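Local coordinates for protein putative oxidoreductase molybdopterin-binding subunit (Sulfolobus tokodaii, PDB 4ZOH) that probably serves as the molybdenum-cofactor subunit of an aldehyde oxidase/xanthine dehydrogenase-type oxidoreductase, holding a pterin cytosine dinucleotide, at residues 397-402 and 587-592; 575-578 and 582-585; 610-615 and 649-654. All blocks are in the same frame, centred on the assembly; numbering follows the deposited sequence.

How the contacts relate
From the N terminus, the first of the six segments is 397-402 on helix 385-401, which contact 1 joins to strand 583-593 across 184 intervening residues. Contact 2 falls within that long loop: it pairs 575-578 with 582-585, closing a short turn just before the chain enters 587-592. Contact 3 comes later in series, bringing helix 600-619 back to strand 651-655, and none of the three cross. All meet at one four-stranded mixed sheet, with helix 385-401 on one face and helix 600-619 on the other. Tyr588 packs on Ile611, Val585 on Met615, and Asp592 is hydrogen-bonded to Trp653, tying contact 3 to both others.

Contact 1 (397-402 and 587-592)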
loop_
_atom_site.group_PDB
_atom_site.type_symbol
_atom_site.label_atom_id
_atom_site.label_comp_id
_atom_site.label_asym_id
_atom_site.label_seq_id
_atom_site.Cartn_x
_atom_site.Cartn_y
_atom_site.Cartn_z
ATOM N N ASP A 397 -32.647 31.322 -34.329
ATOM C CA ASP A 397 -32.806 31.928 -35.673
ATOM C C ASP A 397 -31.755 31.459 -36.658
ATOM O O ASP A 397 -32.148 31.041 -37.768
ATOM C CB ASP A 397 -32.878 33.458 -35.582
ATOM C CG ASP A 397 -34.126 33.900 -34.882
ATOM O OD1 ASP A 397 -35.120 33.144 -34.959
ATOM O OD2 ASP A 397 -34.130 34.931 -34.198
ATOM N N GLU A 398 -30.464 31.477 -36.247
ATOM C CA GLU A 398 -29.387 30.925 -37.098
ATOM C C GLU A 398 -29.656 29.456 -37.408
ATOM O O GLU A 398 -29.631 29.055 -38.591
ATOM C CB GLU A 398 -27.990 31.064 -36.477
ATOM C CG GLU A 398 -27.520 32.505 -36.152
ATOM C CD GLU A 398 -26.035 32.619 -35.708
ATOM O OE1 GLU A 398 -25.217 31.769 -36.164
ATOM O OE2 GLU A 398 -25.682 33.556 -34.911
ATOM N N LEU A 399 -29.946 28.646 -36.367
ATOM C CA LEU A 399 -30.168 27.237 -36.631
ATOM C C LEU A 399 -31.376 26.971 -37.504
ATOM O O LEU A 399 -31.364 26.063 -38.345
ATOM C CB LEU A 399 -30.261 26.415 -35.329
ATOM C CG LEU A 399 -28.990 26.319 -34.487
ATOM C CD1 LEU A 399 -29.332 25.606 -33.163
ATOM C CD2 LEU A 399 -27.867 25.590 -35.248
ATOM N N LYS A 400 -32.433 27.763 -37.316
ATOM C CA LYS A 400 -33.618 27.608 -38.160
ATOM C C LYS A 400 -33.358 27.753 -39.678
ATOM O O LYS A 400 -34.098 27.159 -40.485
ATOM C CB LYS A 400 -34.738 28.540 -37.682
ATOM C CG LYS A 400 -35.495 28.005 -36.456
ATOM C CD LYS A 400 -36.168 26.630 -36.716
ATOM C CE LYS A 400 -37.569 26.812 -37.239
ATOM N NZ LYS A 400 -37.921 25.448 -37.726
ATOM N N LYS A 401 -32.295 28.471 -40.076
ATOM C CA LYS A 401 -31.994 28.517 -41.528
ATOM C C LYS A 401 -30.995 27.523 -42.039
ATOM O O LYS A 401 -30.833 27.409 -43.251
ATOM C CB LYS A 401 -31.791 29.913 -42.111
ATOM C CG LYS A 401 -31.141 30.903 -41.195
ATOM C CD LYS A 401 -31.899 32.207 -41.239
ATOM C CE LYS A 401 -30.838 33.277 -41.170
ATOM N NZ LYS A 401 -31.210 34.555 -40.504
ATOM N N GLU A 402 -30.408 26.723 -41.147
ATOM C CA GLU A 402 -29.542 25.633 -41.613
ATOM C C GLU A 402 -30.317 24.397 -41.987
ATOM O O GLU A 402 -31.518 24.334 -41.826
ATOM C CB GLU A 402 -28.391 25.397 -40.635
ATOM C CG GLU A 402 -27.726 26.730 -40.267
ATOM C CD GLU A 402 -26.733 26.644 -39.133
ATOM O OE1 GLU A 402 -26.248 25.534 -38.838
ATOM O OE2 GLU A 402 -26.433 27.698 -38.525
ATOM N N LYS A 587 -25.378 20.180 -34.748
ATOM C CA LYS A 587 -24.969 21.235 -33.857
ATOM C C LYS A 587 -25.769 21.209 -32.605
ATOM O O LYS A 587 -26.942 20.850 -32.620
ATOM C CB LYS A 587 -25.195 22.618 -34.471
ATOM C CG LYS A 587 -24.188 23.034 -35.550
ATOM C CD LYS A 587 -24.153 24.541 -35.815
ATOM C CE LYS A 587 -23.802 24.948 -37.262
ATOM N NZ LYS A 587 -23.531 23.835 -38.230
ATOM N N TYR A 588 -25.135 21.662 -31.538
ATOM C CA TYR A 588 -25.780 21.772 -30.277
ATOM C C TYR A 588 -25.261 23.056 -29.710
ATOM O O TYR A 588 -24.058 23.258 -29.667
ATOM C CB TYR A 588 -25.397 20.542 -29.391
ATOM C CG TYR A 588 -26.245 20.417 -28.112
ATOM C CD1 TYR A 588 -27.304 19.455 -27.990
ATOM C CD2 TYR A 588 -25.988 21.272 -27.049
ATOM C CE1 TYR A 588 -28.063 19.382 -26.786
ATOM C CE2 TYR A 588 -26.740 21.210 -25.888
ATOM C CZ TYR A 588 -27.748 20.261 -25.753
ATOM O OH TYR A 588 -28.404 20.349 -24.546
ATOM N N VAL A 589 -26.173 23.903 -29.230
ATOM C CA VAL A 589 -25.786 25.098 -28.511
ATOM C C VAL A 589 -26.346 25.082 -27.076
ATOM O O VAL A 589 -27.507 24.822 -26.910
ATOM C CB VAL A 589 -26.300 26.367 -29.281
ATOM C CG1 VAL A 589 -26.031 27.654 -28.500
ATOM C CG2 VAL A 589 -25.689 26.419 -30.710
ATOM N N ALA A 590 -25.531 25.440 -26.085
ATOM C CA ALA A 590 -25.987 25.528 -24.690
ATOM C C ALA A 590 -25.761 26.947 -24.285
ATOM O O ALA A 590 -24.630 27.499 -24.427
ATOM C CB ALA A 590 -25.161 24.608 -23.763
ATOM N N VAL A 591 -26.810 27.556 -23.738
ATOM C CA VAL A 591 -26.584 28.849 -23.085
ATOM C C VAL A 591 -26.957 28.696 -21.634
ATOM O O VAL A 591 -28.128 28.514 -21.359
ATOM C CB VAL A 591 -27.389 29.992 -23.782
ATOM C CG1 VAL A 591 -27.141 31.302 -23.028
ATOM C CG2 VAL A 591 -26.926 30.141 -25.231
ATOM N N ASP A 592 -26.015 28.833 -20.703
ATOM C CA ASP A 592 -26.301 28.572 -19.280
ATOM C C ASP A 592 -26.069 29.773 -18.381
ATOM O O ASP A 592 -25.158 30.598 -18.599
ATOM C CB ASP A 592 -25.407 27.427 -18.759
ATOM C CG ASP A 592 -25.702 26.063 -19.422
ATOM O OD1 ASP A 592 -26.840 25.761 -19.809
ATOM O OD2 ASP A 592 -24.736 25.265 -19.599
HETATM O O HOH W 1 -25.561 23.435 -40.269
#
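A helix-on-sheet contact brings Leu399 of helix 385-401 and Glu402 of the loop that follows against Lys587 and Val589 of strand 583-593. The backbones stay well apart, with Leu399 CA 8.4 Å from Lys587 CA, so side chains alone bridge the layers. Leu399 has CG anti to its carbonyl carbon (chi1 -66°), which turns the fork of its methyls to the strand. One prong, CD2, lies 3.9 Å from Lys587 CD and also touches CB of that lysine, resting on the aliphatic part of the chain. The other prong is looser, CD1 standing 4.5 Å from Val589 CG2. The same leucine touches Leu572 and Val406, so it spans three neighbouring strands of the mixed sheet 405-412, 568-577, 583-593 and 651-655. This is the two-sided covering of an alpha/beta layered domain: Tyr588, between Lys587 and Val589, projects to the opposite face, where helices 600-619 and 673-688 lie. At the polar margin, the extended Glu402 side chain meets Lys587 roughly at right angles. A salt bridge joins Glu402 OE1 to Lys587 NZ at 3.3 Å, although the lysine's eclipsed chi4 (0°) and the tight approach of its CE to the same oxygen leave the exact geometry of this bridge doubtful. A water also links the two, donating to Glu402 OE1 at 2.6 Å and accepting from Lys587 NZ at 2.9 Å. Replacing Lys587 with an alanine would probably leave the Glu402 carboxylate without its charged mate and Leu399 CD2 less well covered. The Glu402 side chain also touches Leu574 of the adjoining strand.

Contact 2 (575-578 and 582-585); sequences VKVD and KVFV
The contact is the turn end of the beta hairpin of strands 568-577 and 583-593, where Val575, Lys576 and Val577 run antiparallel to Val585, Phe584 and Val583. Lys576 and Phe584 form the hydrogen-bonded pair: Lys576 N donates to Phe584 O at 2.9 Å, and Phe584 N returns a bond of 2.8 Å to Lys576 O, straighter at 167°. Nearer the turn, Asp578 N binds Lys582 O at 3.1 Å. The four valines share one face, Val577 CG2 meeting Val583 CG2 at 4.0 Å and Val575 CG1 meeting Val585 CG2 at 4.2 Å. Helices 600-619 and 673-688 pack against this face. Phe584 lies on the other face with Lys576. Asp578, beyond the strand, places its CG between backbone N and carbonyl carbon (chi1 73°), which brings OD1 to the edge of the Phe584 ring, 3.3 Å from CE2. The carboxylate and ring planes are 57° apart, and the slightly positive hydrogens of the ring edge probably suit the negative carboxylate. Asp578 OD1 also makes a salt bridge to a basic side chain of another protein's chain, while OD2 is bonded to Thr580 OG1 within the turn and weakly to Lys582 N. Lys582 sends NZ to the backbone of that other chain. The arrangement is that of a beta hairpin whose strands are the two central ones of a four-stranded mixed sheet.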
loop_
_atom_site.group_PDB
_atom_site.type_symbol
_atom_site.label_atom_id
_atom_site.label_comp_id
_atom_site.label_asym_id
_atom_site.label_seq_id
_atom_site.Cartn_x
_atom_site.Cartn_y
_atom_site.Cartn_z
ATOM N N VAL A 575 -30.702 18.573 -35.959
ATOM C CA VAL A 575 -30.444 17.140 -36.211
ATOM C C VAL A 575 -30.905 16.803 -37.589
ATOM O O VAL A 575 -31.684 17.563 -38.147
ATOM C CB VAL A 575 -31.247 16.216 -35.221
ATOM C CG1 VAL A 575 -30.958 16.535 -33.744
ATOM C CG2 VAL A 575 -32.765 16.238 -35.470
ATOM N N LYS A 576 -30.557 15.605 -38.049
ATOM C CA LYS A 576 -31.030 15.014 -39.287
ATOM C C LYS A 576 -31.327 13.552 -39.023
ATOM O O LYS A 576 -30.684 12.945 -38.176
ATOM C CB LYS A 576 -29.935 15.089 -40.365
ATOM C CG LYS A 576 -29.802 16.461 -41.027
ATOM C CD LYS A 576 -29.220 16.286 -42.425
ATOM C CE LYS A 576 -30.271 15.770 -43.419
ATOM N NZ LYS A 576 -31.198 16.845 -43.935
ATOM N N VAL A 577 -32.295 12.983 -39.722
ATOM C CA VAL A 577 -32.604 11.565 -39.592
ATOM C C VAL A 577 -32.444 11.046 -40.987
ATOM O O VAL A 577 -32.816 11.744 -41.896
ATOM C CB VAL A 577 -34.068 11.345 -39.102
ATOM C CG1 VAL A 577 -34.403 9.884 -38.963
ATOM C CG2 VAL A 577 -34.264 12.017 -37.756
ATOM N N ASP A 578 -31.889 9.854 -41.178
ATOM C CA ASP A 578 -31.642 9.351 -42.525
ATOM C C ASP A 578 -32.633 8.286 -42.818
ATOM O O ASP A 578 -33.545 8.050 -42.019
ATOM C CB ASP A 578 -30.170 8.936 -42.787
ATOM C CG ASP A 578 -29.760 7.656 -42.105
ATOM O OD1 ASP A 578 -28.544 7.446 -42.004
ATOM O OD2 ASP A 578 -30.598 6.840 -41.650
ATOM N N LYS A 582 -31.559 6.541 -38.381
ATOM C CA LYS A 582 -30.471 7.005 -37.540
ATOM C C LYS A 582 -30.466 8.515 -37.440
ATOM O O LYS A 582 -30.605 9.217 -38.443
ATOM C CB LYS A 582 -29.114 6.483 -38.066
ATOM C CG LYS A 582 -27.938 6.927 -37.188
ATOM C CD LYS A 582 -26.582 6.515 -37.720
ATOM C CE LYS A 582 -26.323 5.060 -37.483
ATOM N NZ LYS A 582 -24.950 4.907 -36.958
ATOM N N VAL A 583 -30.285 9.007 -36.231
ATOM C CA VAL A 583 -30.263 10.397 -35.934
ATOM C C VAL A 583 -28.836 10.920 -35.909
ATOM O O VAL A 583 -28.017 10.349 -35.250
ATOM C CB VAL A 583 -30.921 10.634 -34.563
ATOM C CG1 VAL A 583 -30.819 12.098 -34.107
ATOM C CG2 VAL A 583 -32.408 10.274 -34.624
ATOM N N PHE A 584 -28.562 12.057 -36.541
ATOM C CA PHE A 584 -27.230 12.680 -36.503
ATOM C C PHE A 584 -27.442 14.022 -35.925
ATOM O O PHE A 584 -28.298 14.739 -36.431
ATOM C CB PHE A 584 -26.655 12.842 -37.942
ATOM C CG PHE A 584 -26.473 11.534 -38.628
ATOM C CD1 PHE A 584 -25.263 10.827 -38.491
ATOM C CD2 PHE A 584 -27.546 10.928 -39.294
ATOM C CE1 PHE A 584 -25.108 9.569 -39.074
ATOM C CE2 PHE A 584 -27.406 9.679 -39.870
ATOM C CZ PHE A 584 -26.175 8.998 -39.779
ATOM N N VAL A 585 -26.666 14.396 -34.904
ATOM C CA VAL A 585 -26.759 15.736 -34.338
ATOM C C VAL A 585 -25.663 16.613 -34.949
ATOM O O VAL A 585 -24.494 16.428 -34.631
ATOM C CB VAL A 585 -26.611 15.708 -32.806
ATOM C CG1 VAL A 585 -26.744 17.112 -32.193
ATOM C CG2 VAL A 585 -27.574 14.668 -32.204
#

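Contact 3 (610-615 and 649-654); sequences GIVQGM and EKIDWY
Ile651, on strand 651-655, is the residue through which 649-654 meets helix 600-619, touching Ile611 and Val612. Ahead of it, Lys650 turns its chain to the salt bridge with Asp652, two residues on, at 3.5 Å between NZ and OD1. Ile651 itself points to the helix. It and Ile611 both hold CG1 anti to the carbonyl carbon (chi1 -64° and -74°), and the two side chains slide past each other in opposite directions. The methyls therefore meet reciprocally, Ile611 CD1 lying 4.0 Å from Ile651 CG2 and Ile611 CG2 lying 4.1 Å from Ile651 CD1. Val612 adds a contact one position along the helix, its CG2 reaching Ile651 CD1 at 4.2 Å. The group is buried, and the Val612 side chain lies about 11 Å from both the pterin cytosine dinucleotide and a bound two-iron, two-sulfur cluster. The carbonyl of Ile651 is hydrogen-bonded to a polar side chain of another protein's chain, and the backbone of Asp652, whose side chain projects away from the helix, pairs with Tyr588 and Ala590. Trp653 returns to the helix side, resting on Ala603, Glu604 and Ala607 of earlier turns, and Tyr654 then stacks on Tyr395 of helix 385-401. With the parallel strands 583-593 and 651-655 adjacent and helix 600-619 between them in sequence and packed on their sheet, this is a beta-alpha-beta crossover.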
loop_
_atom_site.group_PDB
_atom_site.type_symbol
_atom_site.label_atom_id
_atom_site.label_comp_id
_atom_site.label_asym_id
_atom_site.label_seq_id
_atom_site.Cartn_x
_atom_site.Cartn_y
_atom_site.Cartn_z
ATOM N N GLY A 610 -22.244 16.177 -19.547
ATOM C CA GLY A 610 -23.689 16.011 -19.280
ATOM C C GLY A 610 -24.554 15.994 -20.498
ATOM O O GLY A 610 -25.420 15.109 -20.667
ATOM N N ILE A 611 -24.285 16.944 -21.399
ATOM C CA ILE A 611 -24.967 16.992 -22.690
ATOM C C ILE A 611 -24.931 15.681 -23.434
ATOM O O ILE A 611 -25.971 15.239 -23.990
ATOM C CB ILE A 611 -24.444 18.170 -23.599
ATOM C CG1 ILE A 611 -24.970 19.526 -23.081
ATOM C CG2 ILE A 611 -24.959 18.060 -25.024
ATOM C CD1 ILE A 611 -24.098 20.747 -23.526
ATOM N N VAL A 612 -23.762 15.039 -23.472
ATOM C CA VAL A 612 -23.663 13.793 -24.222
ATOM C C VAL A 612 -24.399 12.650 -23.519
ATOM O O VAL A 612 -24.975 11.788 -24.175
ATOM C CB VAL A 612 -22.160 13.412 -24.506
ATOM C CG1 VAL A 612 -22.014 11.979 -24.997
ATOM C CG2 VAL A 612 -21.532 14.376 -25.568
ATOM N N GLN A 613 -24.347 12.616 -22.179
ATOM C CA GLN A 613 -25.238 11.648 -21.438
ATOM C C GLN A 613 -26.749 11.882 -21.738
ATOM O O GLN A 613 -27.462 10.965 -22.114
ATOM C CB GLN A 613 -24.907 11.663 -19.926
ATOM C CG GLN A 613 -23.694 10.772 -19.687
ATOM C CD GLN A 613 -23.178 10.971 -18.286
ATOM O OE1 GLN A 613 -23.241 12.076 -17.747
ATOM N NE2 GLN A 613 -22.698 9.891 -17.665
ATOM N N GLY A 614 -27.175 13.145 -21.665
ATOM C CA GLY A 614 -28.602 13.496 -21.943
ATOM C C GLY A 614 -28.992 13.112 -23.371
ATOM O O GLY A 614 -30.067 12.551 -23.581
ATOM N N MET A 615 -28.077 13.327 -24.347
ATOM C CA MET A 615 -28.353 12.952 -25.757
ATOM C C MET A 615 -28.437 11.446 -25.903
ATOM O O MET A 615 -29.261 10.902 -26.665
ATOM C CB MET A 615 -27.226 13.519 -26.635
ATOM C CG MET A 615 -27.200 12.917 -28.029
ATOM S SD MET A 615 -25.810 13.448 -29.083
ATOM C CE MET A 615 -25.490 14.998 -28.251
ATOM N N GLU A 649 -21.283 16.938 -33.948
ATOM C CA GLU A 649 -20.082 17.442 -34.613
ATOM C C GLU A 649 -19.459 18.624 -33.892
ATOM O O GLU A 649 -18.255 18.727 -33.795
ATOM C CB GLU A 649 -20.474 17.821 -36.028
ATOM C CG GLU A 649 -21.276 16.717 -36.702
ATOM C CD GLU A 649 -21.516 16.962 -38.170
ATOM O OE1 GLU A 649 -22.334 16.190 -38.738
ATOM O OE2 GLU A 649 -20.898 17.906 -38.748
ATOM N N LYS A 650 -20.292 19.490 -33.318
ATOM C CA LYS A 650 -19.818 20.554 -32.493
ATOM C C LYS A 650 -20.821 20.880 -31.389
ATOM O O LYS A 650 -22.037 20.870 -31.627
ATOM C CB LYS A 650 -19.591 21.788 -33.387
ATOM C CG LYS A 650 -19.008 22.979 -32.686
ATOM C CD LYS A 650 -17.692 22.736 -31.973
ATOM C CE LYS A 650 -17.032 24.095 -31.732
ATOM N NZ LYS A 650 -16.400 24.047 -30.402
ATOM N N ILE A 651 -20.306 21.189 -30.199
ATOM C CA ILE A 651 -21.136 21.654 -29.123
ATOM C C ILE A 651 -20.537 22.970 -28.727
ATOM O O ILE A 651 -19.375 23.020 -28.297
ATOM C CB ILE A 651 -21.036 20.699 -27.888
ATOM C CG1 ILE A 651 -21.581 19.309 -28.219
ATOM C CG2 ILE A 651 -21.773 21.291 -26.693
ATOM C CD1 ILE A 651 -21.479 18.299 -27.084
ATOM N N ASP A 652 -21.305 24.048 -28.859
ATOM C CA ASP A 652 -20.832 25.351 -28.388
ATOM C C ASP A 652 -21.482 25.652 -27.054
ATOM O O ASP A 652 -22.708 25.622 -26.928
ATOM C CB ASP A 652 -21.231 26.457 -29.393
ATOM C CG ASP A 652 -20.558 26.285 -30.765
ATOM O OD1 ASP A 652 -19.449 25.764 -30.835
ATOM O OD2 ASP A 652 -21.175 26.658 -31.778
ATOM N N TRP A 653 -20.659 25.999 -26.085
ATOM C CA TRP A 653 -21.122 26.328 -24.790
ATOM C C TRP A 653 -20.893 27.804 -24.502
ATOM O O TRP A 653 -19.778 28.309 -24.643
ATOM C CB TRP A 653 -20.399 25.439 -23.748
ATOM C CG TRP A 653 -20.849 25.771 -22.328
ATOM C CD1 TRP A 653 -22.066 25.427 -21.739
ATOM C CD2 TRP A 653 -20.117 26.491 -21.336
ATOM N NE1 TRP A 653 -22.105 25.880 -20.446
ATOM C CE2 TRP A 653 -20.939 26.548 -20.170
ATOM C CE3 TRP A 653 -18.842 27.099 -21.305
ATOM C CZ2 TRP A 653 -20.526 27.164 -19.008
ATOM C CZ3 TRP A 653 -18.452 27.736 -20.174
ATOM C CH2 TRP A 653 -19.288 27.776 -19.014
ATOM N N TYR A 654 -21.959 28.479 -24.086
ATOM C CA TYR A 654 -21.881 29.877 -23.609
ATOM C C TYR A 654 -22.473 30.099 -22.185
ATOM O O TYR A 654 -23.431 29.445 -21.768
ATOM C CB TYR A 654 -22.594 30.838 -24.583
ATOM C CG TYR A 654 -22.202 30.636 -26.023
ATOM C CD1 TYR A 654 -21.051 31.287 -26.560
ATOM C CD2 TYR A 654 -22.977 29.827 -26.862
ATOM C CE1 TYR A 654 -20.713 31.129 -27.940
ATOM C CE2 TYR A 654 -22.648 29.644 -28.206
ATOM C CZ TYR A 654 -21.508 30.307 -28.741
ATOM O OH TYR A 654 -21.169 30.094 -30.052
#